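Local coordinates for 5-Carboxyvanillate Decarboxylase (Novosphingobium aromaticivorans, PDB 4QRN), which probably catalyses the metal-dependent removal of a carboxyl group from 5-carboxyvanillate, and here holds manganese and a nitrobenzoate inhibitor, at residues R244-G249 with K296-Y301; A267-L272 with Q324-D329; Q117-H120 with E124-T127; A154-E159 with H182-Y187. All coordinates share one frame; numbering follows the deposited sequence.

From the N terminus, contact 3 comes first and closes a short loop, folding residues 117-120 back on the first turns of helix 122-142. Contact 4 follows. It joins the loop before helix 158-170 to the loop after strand 177-179 and touches contact 3 through hydrogen bonds and a salt bridge. Contacts 1 and 2 come later and cross, since their segments alternate along the chain. Contact 1 ties the end of helix 233-248 to the start of helix 298-304. Contact 2 ties helix 268-284 to helix 316-326. They meet where Leu272 packs on Ile298 and Glu299. Arg244 of contact 1 also packs on Tyr187 of contact 4.

Contact 1: residues R244-G249 with K296-Y301; sequences RLITIG and KTIEGY
The hydroxyl of Tyr301, whose ring packs against Ile246, is gripped from two sources. Lys296 N donates to Tyr301 OH at 3.0 Å with an N-H...O angle of 154°, and Asp252 OD1 is a second hydrogen-bond partner. The two bonds fix the hydroxyl end of the ring, and Lys296 CB, 3.6 Å above the plane near the rim, backs one face. Ile246 supplies most of the other side of the contact. Its methyl CG2 stands anti to the backbone N and meets Tyr301 CD2 at 3.7 Å, approaching the ring obliquely. The same methyl reaches Ile298 CG1 at 4.1 Å, and the two isoleucine side chains cross at about a right angle. Thr247 adds a looser touch, with CG2 4.4 Å from Ile298 CD1, while its OG1 is hydrogen-bonded to Arg290. No hydrogen bond joins the two segments. Each is shaped by its own helix end. Gly249, with positive phi, closes helix 233-248 in a Schellman motif. Thr297 is the N-cap of helix 298-304, and its OG1 accepts from Gly300 N at 2.9 Å. The carboxylate of Asp276, on helix 268-284, accepts from Ile298 N and Glu299 N and adds to the cap. This is apolar packing of one helix C terminus on another helix N terminus, among the outer helices of an amidohydrolase (beta/alpha)8 barrel.

Contact 2: residues A267-L272 with Q324-D329; sequences ALPYWL and QVMGED
Helix-on-helix packing in the outer layer of the amidohydrolase barrel brings Pro269 and Leu272 against Val325 and Met326. The first pair lies near the start of helix 268-284, one turn apart on the same side. The second pair ends helix 316-326, just before Gly327 turns the chain away with a positive phi. The nearest pair of CA atoms is that of Pro269 and Val325, 6.5 Å apart. No hydrogen bond crosses the contact, and all four touching residues are buried. Met326 bends back through chi2 of -88° and a further turn at chi3. This carries its sulfur over to the proline ring, where SD lies 4.2 Å from Pro269 CG. The two side chains cross obliquely. Val325 uses both branches. Its CG1 lies 4.2 Å from Pro269 CB, and its CG2 sits 4.2 Å from the backbone Pro269 O in a plain van der Waals touch. The second subunit covers this region as well: its Trp315 packs on both Leu272 and Val325, and its Tyr270 ring meets Tyr270 of this chain. The contact therefore backs onto the dimer interface. Leu272 has CG anti to the backbone N (chi1 -179°) and slides past Val325 in the opposite direction. Its methyl CD2 comes to 3.7 Å from Val325 CG1.

Contact 3: residues Q117-H120 with E124-T127; sequences QPLH and EART
Leu119 meets Ala125 and Glu124 almost entirely through apolar contacts. Leu119 CB lies 4.1 Å from Ala125 CB. Its methyl CD2 reaches further along the helix surface and rests 4.1 Å from Ala125 CA. The small alanine side chain lets the loop come close, and the CA atoms of Leu119 and Ala125 are 5.9 Å apart. Glu124 borders the leucine with its aliphatic part. Its CG, placed anti to the backbone N (chi1 -171°), lies 4.1 Å from Leu119 CD2, and the two side chains cross at about a right angle. The carboxylate also touches the methyl: Glu124 OE1 lies 4.1 Å from Leu119 CD2, a van der Waals contact. Its OE2 forms a salt bridge with Arg55 on helix 47-59. Hydrogen bonding shapes the turn between the segments: Asp121 OD1 accepts from Glu124 N in the first turn of the helix. No hydrogen bond runs directly across the two segments. The contact folds the loop that follows strand 106-111 back on the first turns of helix 122-142. Val52 and Met56 of helix 47-59 pack on Leu119 as well, so its side chain sits between the two helices.

Contact 4: residues A154-E159 with H182-Y187; sequences APQDPE and HTQGRY. With ACT (acetate ion), chain L.
Two beta turns on the loops that follow strands 147-149 and 177-179 of the barrel bring Pro155 and Gln156 against Thr183 and Gln184. The first is a type I turn from Ala154 to Asp157, which leads into helix 158-170. The second is a type I' turn from Thr183 to Arg186. Thr183 crosses the proline ring at a slant and touches it with OG1, 3.4 Å from Pro155 CG and about as close to CB. Its methyl CG2 turns the other way and touches Gln156 CG at 3.8 Å. Gln156, modelled in two conformers, bends at chi2 (93°) in the copy described here. There its CG lies 3.4 Å from Gln184 NE2, and the two amide planes are 77° apart. The amides do not bond to each other. Each NE2 turns to a backbone carbonyl, Gln156 to Leu119 O and Val116 O, Gln184 to Gln117 O. Within the second turn, Gly185 N donates to His182 ND1 at 2.9 Å, from 24° out of the ring plane. His182 NE2 is hydrogen-bonded to Thr213 O, consistent with a proton on NE2. An acetate, probably from the crystallisation liquor, sits beside the turns. Its O lies at the guanidinium edge, 2.5 Å from Arg186 NH1, a bond too short to be taken at face value. Its methyl packs 3.5 Å from Gln156 CG. Across the segments the protein has no polar bond, so the loops meet by van der Waals contact, while the amide of Gln184 and, in this conformer, that of Gln156 tie their loops to backbone carbonyls of residues 116-119.

Contact 1: residues R244-G249 with K296-Y301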
# COMPACT_ATOMS: atom_id res chain seq x y z
N ARG A 244 2.97 -6.01 10.77
CA ARG A 244 3.07 -7.30 11.48
C ARG A 244 3.75 -7.12 12.83
O ARG A 244 3.37 -7.69 13.84
CB ARG A 244 3.89 -8.33 10.67
CG ARG A 244 3.07 -9.00 9.56
CD ARG A 244 3.82 -10.07 8.74
NE ARG A 244 4.32 -11.17 9.55
CZ ARG A 244 4.34 -12.45 9.18
NH1 ARG A 244 4.88 -13.34 9.99
NH2 ARG A 244 3.82 -12.86 8.03
N LEU A 245 4.82 -6.33 12.82
CA LEU A 245 5.55 -6.09 14.06
C LEU A 245 4.73 -5.26 15.04
O LEU A 245 4.70 -5.55 16.25
CB LEU A 245 6.87 -5.40 13.76
CG LEU A 245 7.95 -6.36 13.27
CD1 LEU A 245 9.10 -5.59 12.62
CD2 LEU A 245 8.48 -7.20 14.44
N ILE A 246 4.04 -4.22 14.55
CA ILE A 246 3.20 -3.44 15.45
C ILE A 246 2.13 -4.34 16.05
O ILE A 246 1.91 -4.34 17.27
CB ILE A 246 2.57 -2.25 14.70
CG1 ILE A 246 3.65 -1.23 14.28
CG2 ILE A 246 1.48 -1.61 15.56
CD1 ILE A 246 3.15 -0.20 13.30
N THR A 247 1.46 -5.14 15.23
CA THR A 247 0.31 -5.89 15.70
C THR A 247 0.67 -7.14 16.51
O THR A 247 -0.18 -7.64 17.23
CB THR A 247 -0.68 -6.21 14.57
OG1 THR A 247 -0.03 -6.99 13.56
CG2 THR A 247 -1.24 -4.92 13.97
N ILE A 248 1.92 -7.61 16.43
CA ILE A 248 2.37 -8.66 17.35
C ILE A 248 2.72 -8.08 18.72
O ILE A 248 2.96 -8.81 19.67
CB ILE A 248 3.57 -9.48 16.77
CG1 ILE A 248 3.61 -10.90 17.35
CG2 ILE A 248 4.91 -8.78 16.98
CD1 ILE A 248 2.42 -11.75 16.95
N GLY A 249 2.75 -6.76 18.83
CA GLY A 249 3.04 -6.10 20.10
C GLY A 249 4.50 -5.83 20.36
O GLY A 249 4.89 -5.70 21.52
N LYS A 296 -1.42 0.32 23.08
CA LYS A 296 -1.69 1.58 22.37
C LYS A 296 -2.42 1.27 21.08
O LYS A 296 -2.47 0.12 20.62
CB LYS A 296 -0.40 2.35 22.02
CG LYS A 296 0.48 2.64 23.21
CD LYS A 296 1.66 3.52 22.83
CE LYS A 296 2.43 3.95 24.07
NZ LYS A 296 3.45 4.95 23.73
N THR A 297 -3.01 2.29 20.48
CA THR A 297 -3.48 2.22 19.11
C THR A 297 -2.29 2.22 18.16
O THR A 297 -1.16 2.57 18.52
CB THR A 297 -4.37 3.42 18.77
OG1 THR A 297 -3.59 4.61 18.93
CG2 THR A 297 -5.59 3.47 19.70
N ILE A 298 -2.55 1.84 16.91
CA ILE A 298 -1.52 1.92 15.89
C ILE A 298 -1.05 3.37 15.75
O ILE A 298 0.16 3.62 15.63
CB ILE A 298 -2.01 1.31 14.55
CG1 ILE A 298 -2.25 -0.20 14.77
CG2 ILE A 298 -0.98 1.54 13.45
CD1 ILE A 298 -2.91 -0.90 13.60
N GLU A 299 -1.97 4.32 15.80
CA GLU A 299 -1.60 5.73 15.81
C GLU A 299 -0.62 6.04 16.96
O GLU A 299 0.39 6.74 16.75
CB GLU A 299 -2.86 6.58 15.91
CG GLU A 299 -2.55 8.05 16.01
CD GLU A 299 -3.79 8.88 15.96
OE1 GLU A 299 -4.87 8.37 16.31
OE2 GLU A 299 -3.68 10.05 15.57
N GLY A 300 -0.93 5.53 18.15
CA GLY A 300 -0.03 5.72 19.27
C GLY A 300 1.37 5.20 19.01
O GLY A 300 2.35 5.89 19.35
N TYR A 301 1.49 4.02 18.42
CA TYR A 301 2.82 3.50 18.13
C TYR A 301 3.51 4.33 17.06
O TYR A 301 4.73 4.49 17.12
CB TYR A 301 2.78 2.02 17.68
CG TYR A 301 2.28 1.11 18.78
CD1 TYR A 301 2.99 0.98 19.98
CD2 TYR A 301 1.10 0.41 18.64
CE1 TYR A 301 2.52 0.16 21.00
CE2 TYR A 301 0.62 -0.40 19.64
CZ TYR A 301 1.33 -0.51 20.82
OH TYR A 301 0.79 -1.30 21.81

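Contact 2: residues A267-L272 with Q324-D329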
# COMPACT_ATOMS: atom_id res chain seq x y z
N ALA A 267 3.14 3.77 3.11
CA ALA A 267 1.70 4.02 3.07
C ALA A 267 1.00 3.95 4.41
O ALA A 267 -0.17 4.33 4.49
CB ALA A 267 0.96 3.10 2.03
N LEU A 268 1.64 3.43 5.46
CA LEU A 268 0.92 3.23 6.71
C LEU A 268 0.33 4.53 7.28
O LEU A 268 -0.79 4.48 7.79
CB LEU A 268 1.75 2.47 7.74
CG LEU A 268 2.25 1.07 7.30
CD1 LEU A 268 2.77 0.31 8.53
CD2 LEU A 268 1.19 0.23 6.61
N PRO A 269 1.01 5.68 7.18
CA PRO A 269 0.39 6.90 7.71
C PRO A 269 -0.92 7.24 6.99
O PRO A 269 -1.86 7.75 7.62
CB PRO A 269 1.48 7.97 7.50
CG PRO A 269 2.77 7.15 7.60
CD PRO A 269 2.43 5.89 6.82
N TYR A 270 -0.99 6.99 5.68
CA TYR A 270 -2.18 7.28 4.91
C TYR A 270 -3.30 6.31 5.24
O TYR A 270 -4.48 6.69 5.29
CB TYR A 270 -1.82 7.26 3.44
CG TYR A 270 -2.92 7.70 2.50
CD1 TYR A 270 -3.26 9.03 2.36
CD2 TYR A 270 -3.59 6.76 1.70
CE1 TYR A 270 -4.24 9.42 1.43
CE2 TYR A 270 -4.54 7.14 0.78
CZ TYR A 270 -4.86 8.47 0.65
OH TYR A 270 -5.78 8.90 -0.27
N TRP A 271 -2.95 5.05 5.46
CA TRP A 271 -3.91 4.02 5.82
C TRP A 271 -4.35 4.08 7.29
O TRP A 271 -5.16 3.26 7.71
CB TRP A 271 -3.31 2.64 5.62
CG TRP A 271 -3.19 2.13 4.22
CD1 TRP A 271 -2.04 1.75 3.60
CD2 TRP A 271 -4.27 1.79 3.34
NE1 TRP A 271 -2.33 1.20 2.37
CE2 TRP A 271 -3.69 1.21 2.19
CE3 TRP A 271 -5.65 1.87 3.44
CZ2 TRP A 271 -4.46 0.72 1.13
CZ3 TRP A 271 -6.42 1.40 2.37
CH2 TRP A 271 -5.82 0.83 1.26
N LEU A 272 -3.80 5.00 8.09
CA LEU A 272 -3.90 4.86 9.54
C LEU A 272 -5.32 4.69 10.06
O LEU A 272 -5.56 3.86 10.94
CB LEU A 272 -3.27 6.08 10.20
CG LEU A 272 -3.27 6.08 11.72
CD1 LEU A 272 -2.55 4.83 12.31
CD2 LEU A 272 -2.64 7.39 12.21
N GLN A 324 2.05 15.79 9.75
CA GLN A 324 0.87 15.99 10.56
C GLN A 324 0.50 14.72 11.34
O GLN A 324 0.15 14.79 12.52
CB GLN A 324 -0.28 16.47 9.69
CG GLN A 324 -1.53 16.86 10.50
CD GLN A 324 -2.78 17.02 9.65
OE1 GLN A 324 -2.73 17.51 8.52
NE2 GLN A 324 -3.92 16.60 10.19
N VAL A 325 0.55 13.56 10.69
CA VAL A 325 0.14 12.31 11.34
C VAL A 325 1.14 11.86 12.41
O VAL A 325 0.76 11.46 13.51
CB VAL A 325 0.01 11.18 10.28
CG1 VAL A 325 -0.17 9.81 10.95
CG2 VAL A 325 -1.15 11.48 9.34
N MET A 326 2.43 11.93 12.07
CA MET A 326 3.48 11.38 12.93
C MET A 326 4.01 12.41 13.92
O MET A 326 4.58 12.03 14.94
CB MET A 326 4.72 10.98 12.10
CG MET A 326 4.56 10.14 10.88
SD MET A 326 4.59 8.41 11.16
CE MET A 326 6.01 8.13 12.21
N GLY A 327 3.90 13.69 13.57
CA GLY A 327 4.63 14.76 14.24
C GLY A 327 5.84 15.17 13.41
O GLY A 327 6.58 14.33 12.87
N GLU A 328 6.08 16.48 13.34
CA GLU A 328 7.19 16.96 12.52
C GLU A 328 8.57 16.55 13.05
O GLU A 328 9.53 16.61 12.29
CB GLU A 328 7.13 18.47 12.35
CG GLU A 328 7.40 19.21 13.62
CD GLU A 328 7.50 20.71 13.41
OE1 GLU A 328 7.05 21.20 12.35
OE2 GLU A 328 8.04 21.41 14.29
N ASP A 329 8.67 16.10 14.29
CA ASP A 329 9.93 15.61 14.81
C ASP A 329 10.26 14.21 14.34
O ASP A 329 11.35 13.72 14.65
CB ASP A 329 9.93 15.57 16.36
CG ASP A 329 9.89 16.91 17.02
OD1 ASP A 329 9.98 17.94 16.34
OD2 ASP A 329 9.80 16.90 18.27

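Contact 3: residues Q117-H120 with E124-T127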
# COMPACT_ATOMS: atom_id res chain seq x y z
N GLN A 117 20.83 -11.54 3.51
CA GLN A 117 19.66 -12.25 4.01
C GLN A 117 19.22 -13.46 3.17
O GLN A 117 18.78 -14.45 3.74
CB GLN A 117 18.50 -11.26 4.24
CG GLN A 117 18.94 -10.18 5.23
CD GLN A 117 17.95 -9.08 5.49
OE1 GLN A 117 18.38 -7.95 5.74
NE2 GLN A 117 16.65 -9.37 5.45
N PRO A 118 19.37 -13.41 1.83
CA PRO A 118 18.90 -14.57 1.05
C PRO A 118 19.85 -15.78 1.06
O PRO A 118 19.48 -16.82 0.52
CB PRO A 118 18.81 -14.02 -0.38
CG PRO A 118 18.74 -12.55 -0.23
CD PRO A 118 19.59 -12.23 0.97
N LEU A 119 21.06 -15.61 1.60
CA LEU A 119 22.10 -16.63 1.44
C LEU A 119 21.80 -17.86 2.27
O LEU A 119 21.48 -17.78 3.47
CB LEU A 119 23.46 -16.06 1.80
CG LEU A 119 24.21 -15.35 0.67
CD1 LEU A 119 23.41 -14.23 0.02
CD2 LEU A 119 25.54 -14.84 1.19
N HIS A 120 21.91 -19.02 1.63
CA HIS A 120 21.60 -20.28 2.27
C HIS A 120 22.72 -20.82 3.17
O HIS A 120 22.45 -21.54 4.14
CB HIS A 120 21.25 -21.30 1.20
CG HIS A 120 20.06 -20.88 0.39
ND1 HIS A 120 20.15 -20.44 -0.92
CD2 HIS A 120 18.75 -20.75 0.73
CE1 HIS A 120 18.94 -20.12 -1.36
NE2 HIS A 120 18.08 -20.31 -0.38
N GLU A 124 28.83 -18.40 5.04
CA GLU A 124 29.06 -17.42 3.98
C GLU A 124 28.34 -16.12 4.33
O GLU A 124 28.92 -15.04 4.16
CB GLU A 124 28.58 -17.95 2.62
CG GLU A 124 29.00 -17.03 1.49
CD GLU A 124 28.60 -17.54 0.12
OE1 GLU A 124 27.55 -18.19 0.00
OE2 GLU A 124 29.36 -17.28 -0.83
N ALA A 125 27.10 -16.21 4.81
CA ALA A 125 26.36 -15.01 5.16
C ALA A 125 27.07 -14.22 6.26
O ALA A 125 27.24 -13.00 6.14
CB ALA A 125 24.95 -15.36 5.56
N ARG A 126 27.47 -14.90 7.33
CA ARG A 126 28.17 -14.22 8.41
C ARG A 126 29.49 -13.62 7.93
O ARG A 126 29.85 -12.49 8.30
CB ARG A 126 28.42 -15.18 9.57
CG ARG A 126 27.14 -15.64 10.26
CD ARG A 126 27.43 -16.51 11.46
NE ARG A 126 28.05 -17.77 11.06
CZ ARG A 126 27.48 -18.97 11.13
NH1 ARG A 126 26.23 -19.12 11.57
NH2 ARG A 126 28.16 -20.03 10.73
N THR A 127 30.23 -14.36 7.11
CA THR A 127 31.52 -13.89 6.65
C THR A 127 31.39 -12.66 5.77
O THR A 127 32.11 -11.68 5.93
CB THR A 127 32.23 -15.01 5.90
OG1 THR A 127 32.51 -16.08 6.81
CG2 THR A 127 33.55 -14.55 5.29

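Contact 4: residues A154-E159 with H182-Y187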
# COMPACT_ATOMS: atom_id res chain seq x y z
N ALA A 154 22.57 -10.90 9.56
CA ALA A 154 22.17 -12.15 8.92
C ALA A 154 21.12 -12.79 9.80
O ALA A 154 21.44 -13.63 10.63
CB ALA A 154 23.39 -13.08 8.73
N PRO A 155 19.85 -12.38 9.66
CA PRO A 155 18.81 -12.83 10.60
C PRO A 155 18.59 -14.32 10.55
O PRO A 155 17.97 -14.86 11.47
CB PRO A 155 17.57 -12.05 10.16
CG PRO A 155 18.14 -10.82 9.50
CD PRO A 155 19.32 -11.35 8.74
N GLN A 156 19.09 -15.00 9.52
CA GLN A 156 19.14 -16.46 9.54
C GLN A 156 19.83 -16.98 10.80
O GLN A 156 19.58 -18.12 11.23
CB GLN A 156 20.01 -17.03 8.41
CG GLN A 156 19.76 -16.61 6.99
CD GLN A 156 20.60 -15.43 6.56
OE1 GLN A 156 20.57 -14.37 7.18
NE2 GLN A 156 21.35 -15.59 5.46
N ASP A 157 20.73 -16.17 11.37
CA ASP A 157 21.41 -16.46 12.64
C ASP A 157 21.17 -15.28 13.60
O ASP A 157 21.97 -14.33 13.66
CB ASP A 157 22.91 -16.68 12.41
CG ASP A 157 23.64 -17.15 13.66
OD1 ASP A 157 23.10 -16.99 14.78
OD2 ASP A 157 24.76 -17.68 13.51
N PRO A 158 20.05 -15.30 14.33
CA PRO A 158 19.73 -14.14 15.17
C PRO A 158 20.73 -13.91 16.29
O PRO A 158 20.94 -12.76 16.66
CB PRO A 158 18.33 -14.46 15.73
CG PRO A 158 17.77 -15.46 14.82
CD PRO A 158 18.94 -16.26 14.26
N GLU A 159 21.33 -14.96 16.82
CA GLU A 159 22.28 -14.78 17.90
C GLU A 159 23.58 -14.15 17.39
O GLU A 159 24.14 -13.25 18.03
CB GLU A 159 22.54 -16.12 18.60
CG GLU A 159 21.28 -16.61 19.32
CD GLU A 159 21.42 -17.99 19.88
OE1 GLU A 159 22.57 -18.40 20.17
OE2 GLU A 159 20.37 -18.68 20.02
N HIS A 182 12.07 -9.16 4.82
CA HIS A 182 12.05 -10.58 5.17
C HIS A 182 13.43 -11.24 4.98
O HIS A 182 14.28 -10.79 4.21
CB HIS A 182 11.01 -11.34 4.31
CG HIS A 182 11.42 -11.52 2.89
ND1 HIS A 182 12.04 -12.67 2.43
CD2 HIS A 182 11.29 -10.69 1.83
CE1 HIS A 182 12.29 -12.52 1.13
NE2 HIS A 182 11.84 -11.33 0.74
N THR A 183 13.61 -12.34 5.71
CA THR A 183 14.76 -13.21 5.47
C THR A 183 14.23 -14.55 5.02
O THR A 183 13.60 -15.28 5.80
CB THR A 183 15.65 -13.33 6.74
OG1 THR A 183 16.27 -12.06 6.97
CG2 THR A 183 16.75 -14.38 6.56
N GLN A 184 14.42 -14.82 3.73
CA GLN A 184 14.00 -16.11 3.16
C GLN A 184 12.53 -16.41 3.49
O GLN A 184 12.16 -17.54 3.81
CB GLN A 184 14.96 -17.22 3.58
CG GLN A 184 16.33 -16.95 2.98
CD GLN A 184 17.40 -17.89 3.47
OE1 GLN A 184 17.20 -19.10 3.47
NE2 GLN A 184 18.53 -17.35 3.90
N GLY A 185 11.70 -15.39 3.37
CA GLY A 185 10.27 -15.55 3.53
C GLY A 185 9.77 -15.50 4.96
O GLY A 185 8.56 -15.68 5.19
N ARG A 186 10.66 -15.26 5.91
CA ARG A 186 10.32 -15.18 7.33
C ARG A 186 10.40 -13.74 7.81
O ARG A 186 11.30 -12.99 7.41
CB ARG A 186 11.26 -16.05 8.18
CG ARG A 186 11.26 -17.50 7.78
CD ARG A 186 12.25 -18.28 8.61
NE ARG A 186 11.77 -18.41 9.98
CZ ARG A 186 12.42 -19.06 10.93
NH1 ARG A 186 13.61 -19.59 10.66
NH2 ARG A 186 11.90 -19.17 12.14
N TYR A 187 9.50 -13.39 8.72
CA TYR A 187 9.34 -12.02 9.21
C TYR A 187 9.73 -11.90 10.67
O TYR A 187 9.70 -12.88 11.43
CB TYR A 187 7.87 -11.56 8.96
CG TYR A 187 7.59 -11.47 7.47
CD1 TYR A 187 7.20 -12.58 6.72
CD2 TYR A 187 7.84 -10.27 6.80
CE1 TYR A 187 7.05 -12.49 5.34
CE2 TYR A 187 7.70 -10.17 5.41
CZ TYR A 187 7.30 -11.29 4.68
OH TYR A 187 7.18 -11.25 3.32
C ACT L . 15.74 -19.19 7.83
O ACT L . 15.40 -18.93 9.00
OXT ACT L . 14.92 -19.82 7.11
CH3 ACT L . 17.08 -18.78 7.29